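Local coordinates for citrate lyase subunit beta-like protein (Mycobacterium tuberculosis H37Rv, PDB 6AQ4), which is a magnesium-binding lyase of the HpcH/HpaI aldolase family that forms a homotrimer and may play a role in fatty acid biosynthesis, at residues Trp18-Ala23 / Ile40-Asp45; Arg68-Ile73 / Tyr93-Leu98. All blocks are in the same frame, centred on the assembly; numbering follows the deposited sequence.

Contact 1: Trp18-Ala23 / Ile40-Asp45; sequences WLFCPA and ILDLED. With CQM (Citramalyl-CoA), chain L.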
# COMPACT_ATOMS: atom_id res chain seq x y z
N TRP B 18 3.55 -4.62 25.24
CA TRP B 18 4.99 -4.88 25.30
C TRP B 18 5.80 -3.60 25.49
O TRP B 18 5.43 -2.52 25.02
CB TRP B 18 5.48 -5.64 24.06
CG TRP B 18 4.88 -7.00 23.87
CD1 TRP B 18 3.70 -7.47 24.39
CD2 TRP B 18 5.43 -8.07 23.10
NE1 TRP B 18 3.48 -8.76 23.98
CE2 TRP B 18 4.53 -9.16 23.19
CE3 TRP B 18 6.59 -8.22 22.34
CZ2 TRP B 18 4.77 -10.37 22.55
CZ3 TRP B 18 6.83 -9.43 21.70
CH2 TRP B 18 5.91 -10.49 21.81
N LEU B 19 6.91 -3.74 26.19
CA LEU B 19 7.73 -2.61 26.59
C LEU B 19 9.20 -2.88 26.29
O LEU B 19 9.78 -3.88 26.73
CB LEU B 19 7.54 -2.33 28.08
CG LEU B 19 8.37 -1.22 28.72
CD1 LEU B 19 8.20 0.09 27.96
CD2 LEU B 19 8.00 -1.05 30.20
N PHE B 20 9.80 -1.98 25.52
CA PHE B 20 11.23 -1.94 25.35
C PHE B 20 11.88 -1.47 26.64
O PHE B 20 11.41 -0.53 27.28
CB PHE B 20 11.58 -0.95 24.26
CG PHE B 20 11.64 -1.55 22.89
CD1 PHE B 20 12.67 -2.41 22.53
CD2 PHE B 20 10.70 -1.20 21.93
CE1 PHE B 20 12.73 -2.95 21.25
CE2 PHE B 20 10.76 -1.73 20.66
CZ PHE B 20 11.78 -2.60 20.31
N CYS B 21 12.98 -2.12 27.01
CA CYS B 21 13.87 -1.64 28.05
C CYS B 21 15.32 -1.90 27.61
O CYS B 21 15.71 -3.04 27.39
CB CYS B 21 13.59 -2.36 29.37
SG CYS B 21 14.65 -1.81 30.72
N PRO B 22 16.12 -0.83 27.44
CA PRO B 22 17.51 -1.05 27.04
C PRO B 22 18.23 -1.97 28.03
O PRO B 22 18.11 -1.79 29.24
CB PRO B 22 18.11 0.36 27.08
CG PRO B 22 16.95 1.26 26.80
CD PRO B 22 15.78 0.60 27.50
N ALA B 23 18.99 -2.94 27.52
CA ALA B 23 19.62 -3.93 28.38
C ALA B 23 20.80 -3.41 29.20
O ALA B 23 21.32 -4.13 30.05
CB ALA B 23 20.03 -5.15 27.56
N ILE B 40 10.79 -6.37 26.04
CA ILE B 40 11.84 -6.56 25.04
C ILE B 40 13.15 -5.94 25.53
O ILE B 40 13.36 -4.73 25.41
CB ILE B 40 11.46 -5.90 23.69
CG1 ILE B 40 10.11 -6.44 23.18
CG2 ILE B 40 12.55 -6.15 22.66
CD1 ILE B 40 9.56 -5.67 21.98
N LEU B 41 14.03 -6.77 26.09
CA LEU B 41 15.36 -6.32 26.48
C LEU B 41 16.16 -6.00 25.23
O LEU B 41 16.27 -6.83 24.33
CB LEU B 41 16.05 -7.40 27.30
CG LEU B 41 15.29 -7.69 28.59
CD1 LEU B 41 15.93 -8.80 29.39
CD2 LEU B 41 15.18 -6.42 29.41
N ASP B 42 16.72 -4.81 25.17
CA ASP B 42 17.27 -4.32 23.92
C ASP B 42 18.80 -4.22 23.88
O ASP B 42 19.41 -3.51 24.69
CB ASP B 42 16.65 -2.97 23.57
CG ASP B 42 17.08 -2.47 22.24
OD1 ASP B 42 17.45 -3.32 21.39
OD2 ASP B 42 17.04 -1.24 22.02
N LEU B 43 19.42 -4.92 22.93
CA LEU B 43 20.85 -4.86 22.73
C LEU B 43 21.21 -3.99 21.53
O LEU B 43 22.40 -3.76 21.25
CB LEU B 43 21.42 -6.26 22.52
CG LEU B 43 21.21 -7.31 23.60
CD1 LEU B 43 21.78 -8.64 23.14
CD2 LEU B 43 21.86 -6.87 24.90
N GLU B 44 20.20 -3.52 20.81
CA GLU B 44 20.43 -2.76 19.59
C GLU B 44 20.34 -1.24 19.83
O GLU B 44 20.99 -0.70 20.73
CB GLU B 44 19.51 -3.23 18.45
CG GLU B 44 20.08 -2.95 17.06
CD GLU B 44 19.12 -2.19 16.15
OE1 GLU B 44 18.12 -1.65 16.67
OE2 GLU B 44 19.36 -2.13 14.92
N ASP B 45 19.53 -0.55 19.02
CA ASP B 45 19.56 0.92 18.98
C ASP B 45 19.26 1.62 20.31
O ASP B 45 19.62 2.79 20.50
CB ASP B 45 18.67 1.46 17.86
CG ASP B 45 19.33 1.35 16.49
OD1 ASP B 45 20.50 0.88 16.45
OD2 ASP B 45 18.72 1.73 15.48
C2 CQM L . 12.50 2.43 17.11
C4 CQM L . 12.53 2.29 14.67
C6 CQM L . 11.28 0.56 16.11
P2A CQM L . 13.51 8.46 31.67
O5A CQM L . 13.98 7.84 32.97
O4A CQM L . 14.34 9.67 31.31
O3A CQM L . 11.98 8.84 31.71
O6A CQM L . 13.70 7.40 30.49
P1A CQM L . 11.18 8.97 33.06
O1A CQM L . 9.75 9.35 32.73
O2A CQM L . 11.85 10.03 33.94
O5B CQM L . 11.16 7.59 33.82
C5B CQM L . 10.50 7.52 35.05
C4B CQM L . 10.32 6.12 35.63
O4B CQM L . 10.06 5.26 34.59
C3B CQM L . 11.57 5.61 36.20
O3B CQM L . 11.26 4.66 37.18
C2B CQM L . 12.14 4.97 35.10
O2B CQM L . 13.31 4.30 35.46
C1B CQM L . 11.01 4.26 34.49
P3B CQM L . 11.21 5.09 38.71
O7A CQM L . 11.03 3.86 39.58
O8A CQM L . 10.06 6.06 38.94
O9A CQM L . 12.53 5.77 39.04
N9A CQM L . 11.17 3.86 33.09
C4A CQM L . 11.32 2.61 32.62
N3A CQM L . 11.36 1.40 33.20
C2A CQM L . 11.51 0.30 32.45
N1A CQM L . 11.64 0.38 31.12
C6A CQM L . 11.60 1.56 30.49
C5A CQM L . 11.43 2.71 31.24
N7A CQM L . 11.35 4.02 30.92
C8A CQM L . 11.20 4.72 32.05
N6A CQM L . 11.72 1.68 29.05
CBP CQM L . 13.80 6.85 28.12
CCP CQM L . 13.59 7.87 29.18
CDP CQM L . 15.29 6.71 27.94
CEP CQM L . 13.14 7.33 26.80
CAP CQM L . 13.18 5.54 28.60
OAP CQM L . 11.78 5.61 28.65
C9P CQM L . 13.51 4.35 27.69
O9P CQM L . 14.63 3.87 27.68
N8P CQM L . 12.48 3.79 26.84
C7P CQM L . 12.81 2.69 26.00
C6P CQM L . 13.95 2.99 25.01
C5P CQM L . 14.16 1.91 24.00
O5P CQM L . 14.16 0.75 24.36
N4P CQM L . 14.37 2.26 22.61
C3P CQM L . 14.55 1.22 21.61
C2P CQM L . 13.21 0.89 20.97
S1P CQM L . 12.48 2.19 19.95
C1 CQM L . 13.33 2.07 18.34
O2 CQM L . 14.55 1.70 18.22
C3 CQM L . 12.51 1.45 15.97
O7 CQM L . 13.66 0.68 16.06
O3 CQM L . 13.59 2.41 13.94
O4 CQM L . 11.48 2.87 14.29
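Ile40 holds CG1 beside its backbone N (chi1 -56°), which sends the CG1-CD1 arm over a face of the Phe20 ring and leaves CG2 at the ring's CE1 corner. Phe20 holds its ring anti to its carbonyl carbon (chi1 -90°). Ile40 CD1 lies 4.2 Å from the Phe20 ring centroid, in a CH-pi contact offset toward the rim. Ile40 CG2 touches Phe20 CE1 at 3.5 Å. Ile40 CD1 also meets the edge of the Trp18 indole, in its plane, at Trp18 CE3. The opposite face of Phe20 is covered by citramalyl-CoA, whose C2P sits over the ring centre.

These side chains lie on one face of two neighbouring parallel strands, 17-22 and 38-42, the first two of the TIM barrel. Helix 29-35 connects them in a beta-alpha-beta unit. Four backbone bonds join them: Ile40 N to Leu19 O, Cys21 N to Ile40 O, Asp42 N to Cys21 O, and Ala23 N to Asp42 O. On the other face Cys21 CB packs loosely against Leu41 CD2. Further on, Ala23 CB meets Leu43 CD2 at 3.7 Å, and both side chains also touch Ala55 of helix 52-61.

The strand end is polar. Asp42 OD1 accepts from Glu44 N at 2.8 Å, which makes an Asx turn. Asp42 OD2 accepts from Gly46 N. The carboxylate is thus held at both oxygens as the chain leaves the strand.

The first strand also binds the CoA part of the ligand directly. The ligand adenine amine N6A donates to Phe20 O at 2.8 Å. A backbone carbonyl thus reads the adenine amine as a donor, while the aromatic face gives the pantetheine end, next to the thioester sulfur, an apolar seat.

Contact 2: Arg68-Ile73 / Tyr93-Leu98; sequences RTVVRI and YTTVML. With CQM (Citramalyl-CoA), chain L.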
# COMPACT_ATOMS: atom_id res chain seq x y z
N ARG B 68 8.05 -14.23 29.30
CA ARG B 68 7.51 -12.90 29.09
C ARG B 68 8.61 -11.92 28.69
O ARG B 68 8.52 -10.72 28.95
CB ARG B 68 6.80 -12.40 30.36
CG ARG B 68 5.62 -13.27 30.78
CD ARG B 68 4.68 -13.51 29.60
NE ARG B 68 3.75 -14.61 29.86
CZ ARG B 68 3.12 -15.29 28.91
NH1 ARG B 68 3.31 -15.00 27.63
NH2 ARG B 68 2.29 -16.28 29.24
N THR B 69 9.65 -12.44 28.04
CA THR B 69 10.81 -11.62 27.71
C THR B 69 11.40 -12.00 26.36
O THR B 69 11.70 -13.17 26.11
CB THR B 69 11.89 -11.70 28.82
OG1 THR B 69 11.29 -11.37 30.08
CG2 THR B 69 13.04 -10.73 28.54
N VAL B 70 11.54 -11.01 25.49
CA VAL B 70 12.20 -11.18 24.20
C VAL B 70 13.48 -10.34 24.24
O VAL B 70 13.55 -9.35 24.98
CB VAL B 70 11.28 -10.75 23.03
CG1 VAL B 70 12.05 -10.70 21.71
CG2 VAL B 70 10.09 -11.70 22.91
N VAL B 71 14.50 -10.73 23.48
CA VAL B 71 15.74 -9.95 23.46
C VAL B 71 15.96 -9.40 22.07
O VAL B 71 16.09 -10.17 21.12
CB VAL B 71 16.96 -10.80 23.86
CG1 VAL B 71 18.24 -9.99 23.73
CG2 VAL B 71 16.81 -11.35 25.29
N ARG B 72 16.00 -8.08 21.92
CA ARG B 72 16.35 -7.54 20.61
C ARG B 72 17.86 -7.58 20.43
O ARG B 72 18.59 -6.89 21.15
CB ARG B 72 15.83 -6.12 20.36
CG ARG B 72 16.06 -5.69 18.90
CD ARG B 72 15.24 -4.46 18.49
NE ARG B 72 15.72 -3.24 19.13
CZ ARG B 72 15.41 -2.01 18.73
NH1 ARG B 72 14.60 -1.84 17.69
NH2 ARG B 72 15.91 -0.95 19.37
N ILE B 73 18.32 -8.40 19.50
CA ILE B 73 19.74 -8.48 19.18
C ILE B 73 20.05 -7.48 18.08
O ILE B 73 19.16 -6.77 17.60
CB ILE B 73 20.13 -9.88 18.73
CG1 ILE B 73 19.28 -10.31 17.54
CG2 ILE B 73 19.94 -10.86 19.87
CD1 ILE B 73 19.58 -11.75 17.08
N TYR B 93 16.78 -17.28 27.41
CA TYR B 93 15.93 -16.67 26.39
C TYR B 93 15.96 -17.42 25.05
O TYR B 93 17.03 -17.72 24.53
CB TYR B 93 16.32 -15.20 26.19
CG TYR B 93 16.26 -14.39 27.47
CD1 TYR B 93 15.10 -14.36 28.24
CD2 TYR B 93 17.36 -13.68 27.92
CE1 TYR B 93 15.03 -13.63 29.42
CE2 TYR B 93 17.30 -12.94 29.10
CZ TYR B 93 16.14 -12.92 29.84
OH TYR B 93 16.07 -12.19 31.01
N THR B 94 14.78 -17.69 24.50
CA THR B 94 14.66 -18.48 23.28
C THR B 94 14.09 -17.69 22.11
O THR B 94 14.12 -18.15 20.96
CB THR B 94 13.76 -19.71 23.50
OG1 THR B 94 12.45 -19.26 23.88
CG2 THR B 94 14.33 -20.61 24.59
N THR B 95 13.54 -16.52 22.40
CA THR B 95 12.96 -15.69 21.34
C THR B 95 13.73 -14.39 21.17
O THR B 95 13.93 -13.62 22.12
CB THR B 95 11.47 -15.40 21.60
OG1 THR B 95 10.76 -16.64 21.68
CG2 THR B 95 10.87 -14.55 20.47
N VAL B 96 14.18 -14.14 19.95
CA VAL B 96 14.92 -12.92 19.66
C VAL B 96 14.15 -12.02 18.71
O VAL B 96 13.33 -12.49 17.91
CB VAL B 96 16.33 -13.23 19.10
CG1 VAL B 96 17.15 -14.02 20.11
CG2 VAL B 96 16.24 -13.99 17.79
N MET B 97 14.37 -10.72 18.82
CA MET B 97 13.89 -9.77 17.81
C MET B 97 15.05 -9.35 16.91
O MET B 97 16.09 -8.90 17.38
CB MET B 97 13.22 -8.56 18.46
CG MET B 97 12.77 -7.49 17.46
SD MET B 97 11.88 -6.09 18.20
CE MET B 97 10.29 -6.84 18.57
N LEU B 98 14.87 -9.50 15.61
CA LEU B 98 15.93 -9.17 14.67
C LEU B 98 15.64 -7.84 13.98
O LEU B 98 14.72 -7.77 13.18
CB LEU B 98 16.04 -10.26 13.60
CG LEU B 98 16.95 -9.91 12.43
CD1 LEU B 98 18.42 -9.98 12.88
CD2 LEU B 98 16.71 -10.85 11.25
C2 CQM L . 12.50 2.43 17.11
C4 CQM L . 12.53 2.29 14.67
C6 CQM L . 11.28 0.56 16.11
P2A CQM L . 13.51 8.46 31.67
O5A CQM L . 13.98 7.84 32.97
O4A CQM L . 14.34 9.67 31.31
O3A CQM L . 11.98 8.84 31.71
O6A CQM L . 13.70 7.40 30.49
P1A CQM L . 11.18 8.97 33.06
O1A CQM L . 9.75 9.35 32.73
O2A CQM L . 11.85 10.03 33.94
O5B CQM L . 11.16 7.59 33.82
C5B CQM L . 10.50 7.52 35.05
C4B CQM L . 10.32 6.12 35.63
O4B CQM L . 10.06 5.26 34.59
C3B CQM L . 11.57 5.61 36.20
O3B CQM L . 11.26 4.66 37.18
C2B CQM L . 12.14 4.97 35.10
O2B CQM L . 13.31 4.30 35.46
C1B CQM L . 11.01 4.26 34.49
P3B CQM L . 11.21 5.09 38.71
O7A CQM L . 11.03 3.86 39.58
O8A CQM L . 10.06 6.06 38.94
O9A CQM L . 12.53 5.77 39.04
N9A CQM L . 11.17 3.86 33.09
C4A CQM L . 11.32 2.61 32.62
N3A CQM L . 11.36 1.40 33.20
C2A CQM L . 11.51 0.30 32.45
N1A CQM L . 11.64 0.38 31.12
C6A CQM L . 11.60 1.56 30.49
C5A CQM L . 11.43 2.71 31.24
N7A CQM L . 11.35 4.02 30.92
C8A CQM L . 11.20 4.72 32.05
N6A CQM L . 11.72 1.68 29.05
CBP CQM L . 13.80 6.85 28.12
CCP CQM L . 13.59 7.87 29.18
CDP CQM L . 15.29 6.71 27.94
CEP CQM L . 13.14 7.33 26.80
CAP CQM L . 13.18 5.54 28.60
OAP CQM L . 11.78 5.61 28.65
C9P CQM L . 13.51 4.35 27.69
O9P CQM L . 14.63 3.87 27.68
N8P CQM L . 12.48 3.79 26.84
C7P CQM L . 12.81 2.69 26.00
C6P CQM L . 13.95 2.99 25.01
C5P CQM L . 14.16 1.91 24.00
O5P CQM L . 14.16 0.75 24.36
N4P CQM L . 14.37 2.26 22.61
C3P CQM L . 14.55 1.22 21.61
C2P CQM L . 13.21 0.89 20.97
S1P CQM L . 12.48 2.19 19.95
C1 CQM L . 13.33 2.07 18.34
O2 CQM L . 14.55 1.70 18.22
C3 CQM L . 12.51 1.45 15.97
O7 CQM L . 13.66 0.68 16.06
O3 CQM L . 13.59 2.41 13.94
O4 CQM L . 11.48 2.87 14.29
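Tyr93 opens its segment by leaning on strand 69-72, which is joined to strand 95-98 through helix 79-88 in a beta-alpha-beta unit of the TIM barrel. Tyr93 CD2 meets Val71 CG2 and Tyr93 CE1 meets Thr69 CG2, both at 3.6 Å and both obliquely. The hydroxyl continues past them and bonds to Leu64 N.

At Thr95 the carbonyl O accepts from Val71 N. Its methyl CG2 packs on Val70 CG2. Val96 comes next, with its side chain on the same face as Val71. Val96 CG2 touches Ile73 CD1 at 4.1 Å, and Leu88 of helix 79-88 also packs on Val96.

Met97 is bonded through its backbone to Val71 and Ile73, the residues before and after Arg72. Met97 N donates to Val71 O at 2.9 Å, and Met97 O accepts from Ile73 N. Its side chain shares a face with Arg72, a substrate-binding residue, and Met97 SD rests against Arg72 CD at 3.7 Å. The arginine is extended through chi2 and then bends at chi3 (71°), past the thioether and toward citramalyl-CoA. Its NE forms a salt bridge with Asp42 OD1; with two ligand bonds this probably sets the guanidinium rotation. Both are nearly straight: Arg72 NH2 donates to thioester oxygen O2 at 3.2 Å, and Arg72 NH1 to hydroxyl O7 at 3.1 Å.

How the contacts relate
Contact 1 joins the first and second strands of one barrel, contact 2 the third and fourth. Their centres are 9 Å apart. Strands 38-42 and 69-72 lie side by side between them. Leu41 O lies 2.7 Å from Arg72 N, and Leu43 N lies 2.8 Å from Arg72 O; both are probable hydrogen bonds. The contacts meet at ligand carbon C3P, 3.5 Å from Asp42 OD2 and 3.4 Å from Arg72 NH2. From there contact 1 reaches on to the adenine, contact 2 to the citramalyl oxygens. A magnesium ion lies about 4 Å from the Arg72 side chain. The side chains of the magnesium-binding residues Glu120 and Asp146 are about 5 and 6 Å from it.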